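Local coordinates for mitogen activated protein kinase, putative (Leishmania donovani, PDB 4QNY) that probably transfers the gamma-phosphate of ATP to serine or threonine side chains of protein substrates, as a member of the mitogen-activated protein kinase family, at residues A65-K73 against C167-E175; I83-T91 against F101-E109. One frame throughout, in Å; residues are numbered along the deposited sequence. Where two conformers were deposited one is given.

Contact 1 of 2, residues A65-K73 against C167-E175; sequences AKRILREIK and CDFGLAKEE. With MG (magnesium ion), chain C; ANP (phosphoaminophosphonic acid-adenylate ester), chain D.
R70 makes the direct hydrogen bond of this contact. Its NH1 donates a hydrogen bond to A172 O over 2.9 Å, with an N-H...O angle of 148°. The carbonyl oxygen lies almost in the guanidinium plane. The R70 chain leaves the helix extended and bends at its third torsion (chi3 -71°), which turns the edge of the group to the loop. CD of K173 also sits at that edge.

Packing fills in beside it. CD2 of L171 lies over one face of the R67 guanidinium, 3.5 Å from NH2. E71 lays CB and CG along the F169 backbone, with CB 3.6 Å from F169 O.

The other polar groups near the contact are E71 and D168. One water bridges the segments, donating a hydrogen bond to E71 OE2 and accepting one from F169 N. E71 OE2 also forms a salt bridge with K52, the lysine–glutamate pair characteristic of active kinase conformations. D168 OD2 binds magnesium at 2.1 Å, and N155 joins it there. D168 OD1 takes the G170 N-H in an Asx turn, which steadies the carboxylate.

E71 and D168 approach each other near the nucleotide phosphates. K52 and magnesium would probably offset part of their negative charge, consistent with a DFG-in, alphaC-in conformation.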
loop_
_atom_site.group_PDB
_atom_site.type_symbol
_atom_site.label_atom_id
_atom_site.label_comp_id
_atom_site.label_asym_id
_atom_site.label_seq_id
_atom_site.Cartn_x
_atom_site.Cartn_y
_atom_site.Cartn_z
ATOM N N ALA A 65 -11.612 14.300 -0.746
ATOM C CA ALA A 65 -11.404 14.873 0.577
ATOM C C ALA A 65 -11.760 13.881 1.680
ATOM O O ALA A 65 -11.140 13.875 2.742
ATOM C CB ALA A 65 -12.213 16.152 0.732
ATOM N N LYS A 66 -12.762 13.044 1.429
ATOM C CA LYS A 66 -13.154 12.028 2.398
ATOM C C LYS A 66 -12.079 10.951 2.510
ATOM O O LYS A 66 -11.896 10.353 3.570
ATOM C CB LYS A 66 -14.499 11.402 2.016
ATOM C CG LYS A 66 -15.703 12.289 2.304
ATOM C CD LYS A 66 -16.974 11.731 1.676
ATOM C CE LYS A 66 -17.486 10.510 2.426
ATOM N NZ LYS A 66 -18.179 10.879 3.691
ATOM N N ARG A 67 -11.366 10.713 1.413
ATOM C CA ARG A 67 -10.289 9.732 1.400
ATOM C C ARG A 67 -9.104 10.190 2.243
ATOM O O ARG A 67 -8.512 9.397 2.976
ATOM C CB ARG A 67 -9.824 9.456 -0.030
ATOM C CG ARG A 67 -10.788 8.629 -0.859
ATOM C CD ARG A 67 -10.199 8.328 -2.228
ATOM N NE ARG A 67 -11.117 7.569 -3.069
ATOM C CZ ARG A 67 -10.862 7.222 -4.326
ATOM N NH1 ARG A 67 -11.755 6.530 -5.020
ATOM N NH2 ARG A 67 -9.712 7.567 -4.890
ATOM N N ILE A 68 -8.757 11.469 2.137
ATOM C CA ILE A 68 -7.603 11.986 2.861
ATOM C C ILE A 68 -7.917 12.081 4.355
ATOM O O ILE A 68 -7.040 11.864 5.186
ATOM C CB ILE A 68 -7.139 13.364 2.305
ATOM C CG1 ILE A 68 -5.687 13.644 2.702
ATOM C CG2 ILE A 68 -8.057 14.497 2.746
ATOM C CD1 ILE A 68 -4.686 12.732 2.026
ATOM N N LEU A 69 -9.173 12.365 4.690
ATOM C CA LEU A 69 -9.591 12.445 6.086
ATOM C C LEU A 69 -9.463 11.086 6.759
ATOM O O LEU A 69 -8.988 10.981 7.890
ATOM C CB LEU A 69 -11.031 12.952 6.193
ATOM C CG LEU A 69 -11.658 12.911 7.588
ATOM C CD1 LEU A 69 -10.893 13.806 8.552
ATOM C CD2 LEU A 69 -13.126 13.304 7.536
ATOM N N ARG A 70 -9.888 10.046 6.048
ATOM C CA ARG A 70 -9.792 8.682 6.547
ATOM C C ARG A 70 -8.334 8.266 6.719
ATOM O O ARG A 70 -7.989 7.563 7.667
ATOM C CB ARG A 70 -10.514 7.715 5.605
ATOM C CG ARG A 70 -10.398 6.254 6.009
ATOM C CD ARG A 70 -11.084 5.335 5.010
ATOM N NE ARG A 70 -12.540 5.443 5.066
ATOM C CZ ARG A 70 -13.372 4.677 4.367
ATOM N NH1 ARG A 70 -12.893 3.742 3.558
ATOM N NH2 ARG A 70 -14.683 4.843 4.480
ATOM N N GLU A 71 -7.481 8.713 5.801
ATOM C CA GLU A 71 -6.062 8.370 5.838
ATOM C C GLU A 71 -5.379 8.922 7.088
ATOM O O GLU A 71 -4.603 8.223 7.739
ATOM C CB GLU A 71 -5.353 8.885 4.584
ATOM C CG GLU A 71 -3.872 8.538 4.526
ATOM C CD GLU A 71 -3.194 9.060 3.273
ATOM O OE1 GLU A 71 -3.908 9.437 2.319
ATOM O OE2 GLU A 71 -1.946 9.094 3.242
ATOM N N ILE A 72 -5.671 10.178 7.416
ATOM C CA ILE A 72 -5.127 10.797 8.622
ATOM C C ILE A 72 -5.646 10.091 9.871
ATOM O O ILE A 72 -4.888 9.827 10.806
ATOM C CB ILE A 72 -5.467 12.303 8.691
ATOM C CG1 ILE A 72 -4.450 13.110 7.887
ATOM C CG2 ILE A 72 -5.473 12.800 10.128
ATOM C CD1 ILE A 72 -4.987 13.654 6.599
ATOM N N LYS A 73 -6.939 9.778 9.874
ATOM C CA LYS A 73 -7.552 9.071 10.994
ATOM C C LYS A 73 -6.893 7.715 11.224
ATOM O O LYS A 73 -6.641 7.324 12.362
ATOM C CB LYS A 73 -9.052 8.886 10.759
ATOM C CG LYS A 73 -9.890 10.112 11.079
ATOM C CD LYS A 73 -11.367 9.753 11.144
ATOM C CE LYS A 73 -12.172 10.839 11.838
ATOM N NZ LYS A 73 -13.582 10.414 12.072
ATOM N N CYS A 167 2.856 2.354 4.402
ATOM C CA CYS A 167 2.290 3.696 4.315
ATOM C C CYS A 167 1.161 3.777 3.288
ATOM O O CYS A 167 0.753 2.762 2.719
ATOM C CB CYS A 167 3.379 4.714 3.965
ATOM S SG CYS A 167 4.026 4.582 2.280
ATOM N N ASP A 168 0.666 4.995 3.077
ATOM C CA ASP A 168 -0.361 5.296 2.077
ATOM C C ASP A 168 -1.680 4.566 2.338
ATOM O O ASP A 168 -1.993 3.569 1.688
ATOM C CB ASP A 168 0.151 4.962 0.671
ATOM C CG ASP A 168 -0.650 5.648 -0.424
ATOM O OD1 ASP A 168 -1.788 6.085 -0.157
ATOM O OD2 ASP A 168 -0.137 5.749 -1.559
ATOM N N PHE A 169 -2.457 5.084 3.285
ATOM C CA PHE A 169 -3.791 4.562 3.555
ATOM C C PHE A 169 -4.845 5.377 2.811
ATOM O O PHE A 169 -5.952 5.578 3.309
ATOM C CB PHE A 169 -4.082 4.570 5.057
ATOM C CG PHE A 169 -3.217 3.629 5.849
ATOM C CD1 PHE A 169 -3.605 2.315 6.050
ATOM C CD2 PHE A 169 -2.019 4.060 6.391
ATOM C CE1 PHE A 169 -2.813 1.447 6.777
ATOM C CE2 PHE A 169 -1.222 3.196 7.120
ATOM C CZ PHE A 169 -1.620 1.887 7.313
ATOM N N GLY A 170 -4.493 5.842 1.616
ATOM C CA GLY A 170 -5.363 6.708 0.840
ATOM C C GLY A 170 -6.517 5.999 0.154
ATOM O O GLY A 170 -7.489 6.635 -0.250
ATOM N N LEU A 171 -6.412 4.682 0.018
ATOM C CA LEU A 171 -7.463 3.899 -0.622
ATOM C C LEU A 171 -8.004 2.820 0.305
ATOM O O LEU A 171 -8.652 1.875 -0.146
ATOM C CB LEU A 171 -6.948 3.259 -1.914
ATOM C CG LEU A 171 -6.813 4.164 -3.139
ATOM C CD1 LEU A 171 -6.256 3.379 -4.317
ATOM C CD2 LEU A 171 -8.155 4.783 -3.492
ATOM N N ALA A 172 -7.740 2.966 1.598
ATOM C CA ALA A 172 -8.129 1.960 2.580
ATOM C C ALA A 172 -9.644 1.790 2.654
ATOM O O ALA A 172 -10.398 2.756 2.529
ATOM C CB ALA A 172 -7.570 2.311 3.944
ATOM N N LYS A 173 -10.067 0.547 2.865
ATOM C CA LYS A 173 -11.477 0.192 2.879
ATOM C C LYS A 173 -11.929 -0.536 4.128
ATOM O O LYS A 173 -11.108 -1.066 4.865
ATOM C CB LYS A 173 -11.803 -0.672 1.674
ATOM C CG LYS A 173 -12.225 0.165 0.546
ATOM C CD LYS A 173 -13.042 1.303 1.123
ATOM C CE LYS A 173 -13.949 1.887 0.136
ATOM N NZ LYS A 173 -15.196 1.124 0.397
ATOM N N GLU A 174 -13.241 -0.561 4.353
ATOM C CA GLU A 174 -13.829 -1.345 5.435
ATOM C C GLU A 174 -13.745 -2.836 5.106
ATOM O O GLU A 174 -13.795 -3.221 3.938
ATOM C CB GLU A 174 -15.284 -0.919 5.674
ATOM C CG GLU A 174 -16.127 -1.899 6.482
ATOM C CD GLU A 174 -17.403 -1.278 7.015
ATOM O OE1 GLU A 174 -17.483 -0.031 7.067
ATOM O OE2 GLU A 174 -18.329 -2.034 7.377
ATOM N N GLU A 175 -13.597 -3.669 6.133
ATOM C CA GLU A 175 -13.547 -5.115 5.948
ATOM C C GLU A 175 -14.917 -5.684 5.591
ATOM O O GLU A 175 -15.543 -5.267 4.615
ATOM C CB GLU A 175 -13.015 -5.797 7.211
HETATM MG MG MG C . 1.814 5.694 -2.440
HETATM P PG ANP D . -1.955 9.352 -1.633
HETATM O O1G ANP D . -1.372 10.729 -1.585
HETATM O O2G ANP D . -2.434 8.945 -0.187
HETATM O O3G ANP D . -3.207 9.349 -2.602
HETATM P PB ANP D . 0.702 8.870 -2.494
HETATM O O1B ANP D . 0.584 10.098 -3.337
HETATM O O2B ANP D . 1.546 7.817 -3.269
HETATM N N3B ANP D . -0.818 8.219 -2.186
HETATM P PA ANP D . 2.435 8.267 -0.418
HETATM O O1A ANP D . 2.425 6.904 -0.997
HETATM O O2A ANP D . 2.068 8.290 1.068
HETATM O O3A ANP D . 1.398 9.241 -1.146
HETATM O "O5'" ANP D . 3.875 8.886 -0.654
HETATM C "C5'" ANP D . 4.515 8.861 -1.947
HETATM C "C4'" ANP D . 5.965 8.481 -1.770
HETATM O "O4'" ANP D . 6.576 9.326 -0.774
HETATM C "C3'" ANP D . 6.217 7.063 -1.276
HETATM O "O3'" ANP D . 6.197 6.135 -2.354
HETATM C "C2'" ANP D . 7.607 7.183 -0.649
HETATM O "O2'" ANP D . 8.637 7.050 -1.623
HETATM C "C1'" ANP D . 7.584 8.609 -0.083
HETATM N N9 ANP D . 7.297 8.669 1.346
HETATM C C8 ANP D . 6.067 8.728 1.939
HETATM N N7 ANP D . 6.101 8.770 3.253
HETATM C C5 ANP D . 7.457 8.733 3.535
HETATM C C6 ANP D . 8.169 8.749 4.756
HETATM N N6 ANP D . 7.587 8.807 5.955
HETATM N N1 ANP D . 9.519 8.702 4.693
HETATM C C2 ANP D . 10.107 8.642 3.495
HETATM N N3 ANP D . 9.542 8.622 2.284
HETATM C C4 ANP D . 8.209 8.670 2.377
HETATM O O HOH W 1 -0.834 7.185 5.045
HETATM O O HOH W 2 3.638 5.734 -3.384
HETATM O O HOH W 3 1.018 4.845 -4.047
#

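Contact 2 of 2, residues I83-T91 against F101-E109; sequences IIGLRNILT and FYIVMDIME. With ANP (phosphoaminophosphonic acid-adenylate ester), chain D.
V104 O accepts two N-H bonds from the neighbouring strand. R87 N reaches it at 2.7 Å and N88 N at 3.2 Å, both from the same face of the carbonyl plane. V104 N answers with a bond to N88 O. Further along, L90 and Y102 form a hydrogen-bonded pair, with Y102 N 2.9 Å from L90 O. At the other end the bond from D106 N to G85 O is weak.

Side chains pack on both faces. V104 spreads its two methyls over the bulge. CG1, anti to the backbone N (chi1 177°), meets CB of R87 at 3.7 Å, while CG2 lies by CB of N88. L90 packs CB against CB of Y102. On the opposite face CD1 of L86 meets CG2 of I103 at 3.8 Å, the two side chains crossing at about a right angle.

R87 and N88 both facing V104 make a classic beta bulge. The two antiparallel strands form the hairpin at the edge of the five-stranded N-lobe sheet of a protein kinase, and 101-106 runs on into the hinge. There D106 O accepts from N6 of the adenine at 2.6 Å, and M108 N donates to its N1 at 3.1 Å. CE of M105 approaches the adenine N7.

Behind the hinge, CD1 of I84 touches both D106 O and CG of M108. A water donates to D106 OD2 and accepts a weak bond from G85 N. Strand 47-54 pairs with the other edge of 101-106. Farther out, N88 ND2 bonds to Y22 and Y102 OH to E14.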
loop_
_atom_site.group_PDB
_atom_site.type_symbol
_atom_site.label_atom_id
_atom_site.label_comp_id
_atom_site.label_asym_id
_atom_site.label_seq_id
_atom_site.Cartn_x
_atom_site.Cartn_y
_atom_site.Cartn_z
ATOM N N ILE A 83 4.067 0.094 10.967
ATOM C CA ILE A 83 3.141 1.005 10.305
ATOM C C ILE A 83 3.629 2.432 10.522
ATOM O O ILE A 83 3.885 2.833 11.657
ATOM C CB ILE A 83 1.700 0.853 10.835
ATOM C CG1 ILE A 83 1.209 -0.586 10.651
ATOM C CG2 ILE A 83 0.765 1.828 10.134
ATOM C CD1 ILE A 83 -0.146 -0.855 11.271
ATOM N N ILE A 84 3.767 3.190 9.437
ATOM C CA ILE A 84 4.335 4.533 9.514
ATOM C C ILE A 84 3.526 5.416 10.469
ATOM O O ILE A 84 2.293 5.452 10.427
ATOM C CB ILE A 84 4.433 5.191 8.110
ATOM C CG1 ILE A 84 5.280 6.464 8.173
ATOM C CG2 ILE A 84 3.054 5.453 7.512
ATOM C CD1 ILE A 84 6.748 6.201 8.439
ATOM N N GLY A 85 4.237 6.101 11.359
ATOM C CA GLY A 85 3.604 6.851 12.428
ATOM C C GLY A 85 3.229 8.271 12.055
ATOM O O GLY A 85 3.739 8.830 11.084
ATOM N N LEU A 86 2.330 8.852 12.839
ATOM C CA LEU A 86 1.885 10.222 12.621
ATOM C C LEU A 86 2.454 11.143 13.695
ATOM O O LEU A 86 2.264 10.907 14.888
ATOM C CB LEU A 86 0.355 10.291 12.619
ATOM C CG LEU A 86 -0.276 11.622 12.209
ATOM C CD1 LEU A 86 -0.001 11.912 10.744
ATOM C CD2 LEU A 86 -1.770 11.615 12.490
ATOM N N ARG A 87 3.155 12.191 13.271
ATOM C CA ARG A 87 3.765 13.121 14.216
ATOM C C ARG A 87 2.963 14.409 14.374
ATOM O O ARG A 87 2.897 14.967 15.469
ATOM C CB ARG A 87 5.200 13.454 13.795
ATOM C CG ARG A 87 6.264 12.767 14.642
ATOM C CD ARG A 87 7.490 13.651 14.823
ATOM N NE ARG A 87 8.417 13.109 15.812
ATOM C CZ ARG A 87 9.463 13.771 16.299
ATOM N NH1 ARG A 87 9.717 15.007 15.889
ATOM N NH2 ARG A 87 10.253 13.200 17.198
ATOM N N ASN A 88 2.355 14.881 13.288
ATOM C CA ASN A 88 1.612 16.138 13.330
ATOM C C ASN A 88 0.667 16.332 12.145
ATOM O O ASN A 88 0.813 15.689 11.106
ATOM C CB ASN A 88 2.588 17.316 13.400
ATOM C CG ASN A 88 2.026 18.497 14.168
ATOM O OD1 ASN A 88 0.812 18.686 14.240
ATOM N ND2 ASN A 88 2.912 19.299 14.748
ATOM N N ILE A 89 -0.305 17.226 12.320
ATOM C CA ILE A 89 -1.213 17.625 11.249
ATOM C C ILE A 89 -1.276 19.150 11.162
ATOM O O ILE A 89 -1.896 19.802 12.001
ATOM C CB ILE A 89 -2.638 17.072 11.460
ATOM C CG1 ILE A 89 -2.616 15.549 11.612
ATOM C CG2 ILE A 89 -3.544 17.479 10.306
ATOM C CD1 ILE A 89 -2.226 14.815 10.350
ATOM N N LEU A 90 -0.634 19.712 10.143
ATOM C CA LEU A 90 -0.572 21.161 9.982
ATOM C C LEU A 90 -1.696 21.680 9.092
ATOM O O LEU A 90 -1.753 21.369 7.904
ATOM C CB LEU A 90 0.781 21.575 9.405
ATOM C CG LEU A 90 2.017 21.084 10.161
ATOM C CD1 LEU A 90 3.285 21.609 9.508
ATOM C CD2 LEU A 90 1.953 21.491 11.625
ATOM N N THR A 91 -2.581 22.481 9.675
ATOM C CA THR A 91 -3.716 23.041 8.953
ATOM C C THR A 91 -3.775 24.561 9.105
ATOM O O THR A 91 -3.404 25.093 10.149
ATOM C CB THR A 91 -5.036 22.433 9.448
ATOM O OG1 THR A 91 -5.093 22.545 10.874
ATOM C CG2 THR A 91 -5.131 20.963 9.060
ATOM N N PHE A 101 -2.980 21.447 3.195
ATOM C CA PHE A 101 -2.495 21.148 4.540
ATOM C C PHE A 101 -1.400 20.086 4.494
ATOM O O PHE A 101 -1.223 19.408 3.480
ATOM C CB PHE A 101 -3.645 20.704 5.454
ATOM C CG PHE A 101 -4.084 19.285 5.247
ATOM C CD1 PHE A 101 -4.963 18.958 4.230
ATOM C CD2 PHE A 101 -3.638 18.280 6.090
ATOM C CE1 PHE A 101 -5.377 17.655 4.045
ATOM C CE2 PHE A 101 -4.046 16.976 5.909
ATOM C CZ PHE A 101 -4.917 16.663 4.886
ATOM N N TYR A 102 -0.665 19.949 5.593
ATOM C CA TYR A 102 0.488 19.056 5.641
ATOM C C TYR A 102 0.310 17.886 6.602
ATOM O O TYR A 102 -0.199 18.045 7.713
ATOM C CB TYR A 102 1.746 19.839 6.027
ATOM C CG TYR A 102 2.338 20.646 4.895
ATOM C CD1 TYR A 102 3.351 20.123 4.103
ATOM C CD2 TYR A 102 1.882 21.928 4.616
ATOM C CE1 TYR A 102 3.896 20.856 3.067
ATOM C CE2 TYR A 102 2.422 22.667 3.581
ATOM C CZ TYR A 102 3.428 22.126 2.810
ATOM O OH TYR A 102 3.970 22.854 1.778
ATOM N N ILE A 103 0.742 16.711 6.161
ATOM C CA ILE A 103 0.777 15.525 7.005
ATOM C C ILE A 103 2.214 15.245 7.425
ATOM O O ILE A 103 3.086 15.046 6.578
ATOM C CB ILE A 103 0.203 14.293 6.283
ATOM C CG1 ILE A 103 -1.241 14.552 5.851
ATOM C CG2 ILE A 103 0.291 13.064 7.174
ATOM C CD1 ILE A 103 -1.791 13.502 4.912
ATOM N N VAL A 104 2.459 15.234 8.731
ATOM C CA VAL A 104 3.808 15.042 9.250
ATOM C C VAL A 104 3.998 13.637 9.813
ATOM O O VAL A 104 3.340 13.249 10.778
ATOM C CB VAL A 104 4.136 16.075 10.341
ATOM C CG1 VAL A 104 5.513 15.815 10.923
ATOM C CG2 VAL A 104 4.047 17.485 9.775
ATOM N N MET A 105 4.906 12.881 9.202
ATOM C CA MET A 105 5.149 11.496 9.592
ATOM C C MET A 105 6.614 11.248 9.934
ATOM O O MET A 105 7.478 12.072 9.631
ATOM C CB MET A 105 4.725 10.547 8.470
ATOM C CG MET A 105 3.343 10.814 7.906
ATOM S SD MET A 105 3.154 10.112 6.257
ATOM C CE MET A 105 4.346 11.086 5.339
ATOM N N ASP A 106 6.887 10.108 10.563
ATOM C CA ASP A 106 8.259 9.670 10.790
ATOM C C ASP A 106 8.959 9.453 9.453
ATOM O O ASP A 106 8.314 9.142 8.451
ATOM C CB ASP A 106 8.295 8.384 11.619
ATOM C CG ASP A 106 7.855 8.601 13.053
ATOM O OD1 ASP A 106 8.273 9.610 13.659
ATOM O OD2 ASP A 106 7.093 7.760 13.575
ATOM N N ILE A 107 10.276 9.618 9.435
ATOM C CA ILE A 107 11.030 9.497 8.195
ATOM C C ILE A 107 11.604 8.089 8.022
ATOM O O ILE A 107 12.069 7.466 8.979
ATOM C CB ILE A 107 12.171 10.548 8.127
ATOM C CG1 ILE A 107 12.849 10.530 6.755
ATOM C CG2 ILE A 107 13.183 10.337 9.246
ATOM C CD1 ILE A 107 11.937 10.935 5.622
ATOM N N MET A 108 11.536 7.583 6.796
ATOM C CA MET A 108 12.179 6.326 6.442
ATOM C C MET A 108 13.166 6.583 5.308
ATOM O O MET A 108 13.010 7.540 4.549
ATOM C CB MET A 108 11.144 5.272 6.044
ATOM C CG MET A 108 10.221 4.851 7.183
ATOM S SD MET A 108 11.063 3.897 8.465
ATOM C CE MET A 108 11.351 2.353 7.600
ATOM N N GLU A 109 14.180 5.733 5.199
ATOM C CA GLU A 109 15.273 5.962 4.258
ATOM C C GLU A 109 14.826 5.892 2.796
ATOM O O GLU A 109 15.214 6.733 1.986
ATOM C CB GLU A 109 16.401 4.960 4.515
ATOM C CG GLU A 109 17.067 5.133 5.874
ATOM C CD GLU A 109 18.149 4.105 6.140
ATOM O OE1 GLU A 109 18.614 3.465 5.173
ATOM O OE2 GLU A 109 18.535 3.937 7.316
HETATM P PG ANP D . -1.955 9.352 -1.633
HETATM O O1G ANP D . -1.372 10.729 -1.585
HETATM O O2G ANP D . -2.434 8.945 -0.187
HETATM O O3G ANP D . -3.207 9.349 -2.602
HETATM P PB ANP D . 0.702 8.870 -2.494
HETATM O O1B ANP D . 0.584 10.098 -3.337
HETATM O O2B ANP D . 1.546 7.817 -3.269
HETATM N N3B ANP D . -0.818 8.219 -2.186
HETATM P PA ANP D . 2.435 8.267 -0.418
HETATM O O1A ANP D . 2.425 6.904 -0.997
HETATM O O2A ANP D . 2.068 8.290 1.068
HETATM O O3A ANP D . 1.398 9.241 -1.146
HETATM O "O5'" ANP D . 3.875 8.886 -0.654
HETATM C "C5'" ANP D . 4.515 8.861 -1.947
HETATM C "C4'" ANP D . 5.965 8.481 -1.770
HETATM O "O4'" ANP D . 6.576 9.326 -0.774
HETATM C "C3'" ANP D . 6.217 7.063 -1.276
HETATM O "O3'" ANP D . 6.197 6.135 -2.354
HETATM C "C2'" ANP D . 7.607 7.183 -0.649
HETATM O "O2'" ANP D . 8.637 7.050 -1.623
HETATM C "C1'" ANP D . 7.584 8.609 -0.083
HETATM N N9 ANP D . 7.297 8.669 1.346
HETATM C C8 ANP D . 6.067 8.728 1.939
HETATM N N7 ANP D . 6.101 8.770 3.253
HETATM C C5 ANP D . 7.457 8.733 3.535
HETATM C C6 ANP D . 8.169 8.749 4.756
HETATM N N6 ANP D . 7.587 8.807 5.955
HETATM N N1 ANP D . 9.519 8.702 4.693
HETATM C C2 ANP D . 10.107 8.642 3.495
HETATM N N3 ANP D . 9.542 8.622 2.284
HETATM C C4 ANP D . 8.209 8.670 2.377
HETATM O O HOH W 4 6.569 4.879 12.856
#

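How the contacts relate
Contact 2 is mostly buried and lies within the N-lobe sheet. Contact 1 is partly buried and joins helix 62-77 to the loop that carries the DFG motif. Backbone pairing, broken once by a bulge, and apolar packing hold contact 2. Contact 1 relies more on charged side chains and a bridging water, with magnesium bound at its D168 end. The two meet directly. CD1 of I72 packs on F101 and I103, CB of C167 on CG2 of I84, and CZ of F169 on CG2 of I83. Both line the nucleotide site at different ends: 83-91 and 101-109 at the adenine, 65-73 and 167-175 at the phosphates. Helix 62-77 leads along the chain into strand 86-90.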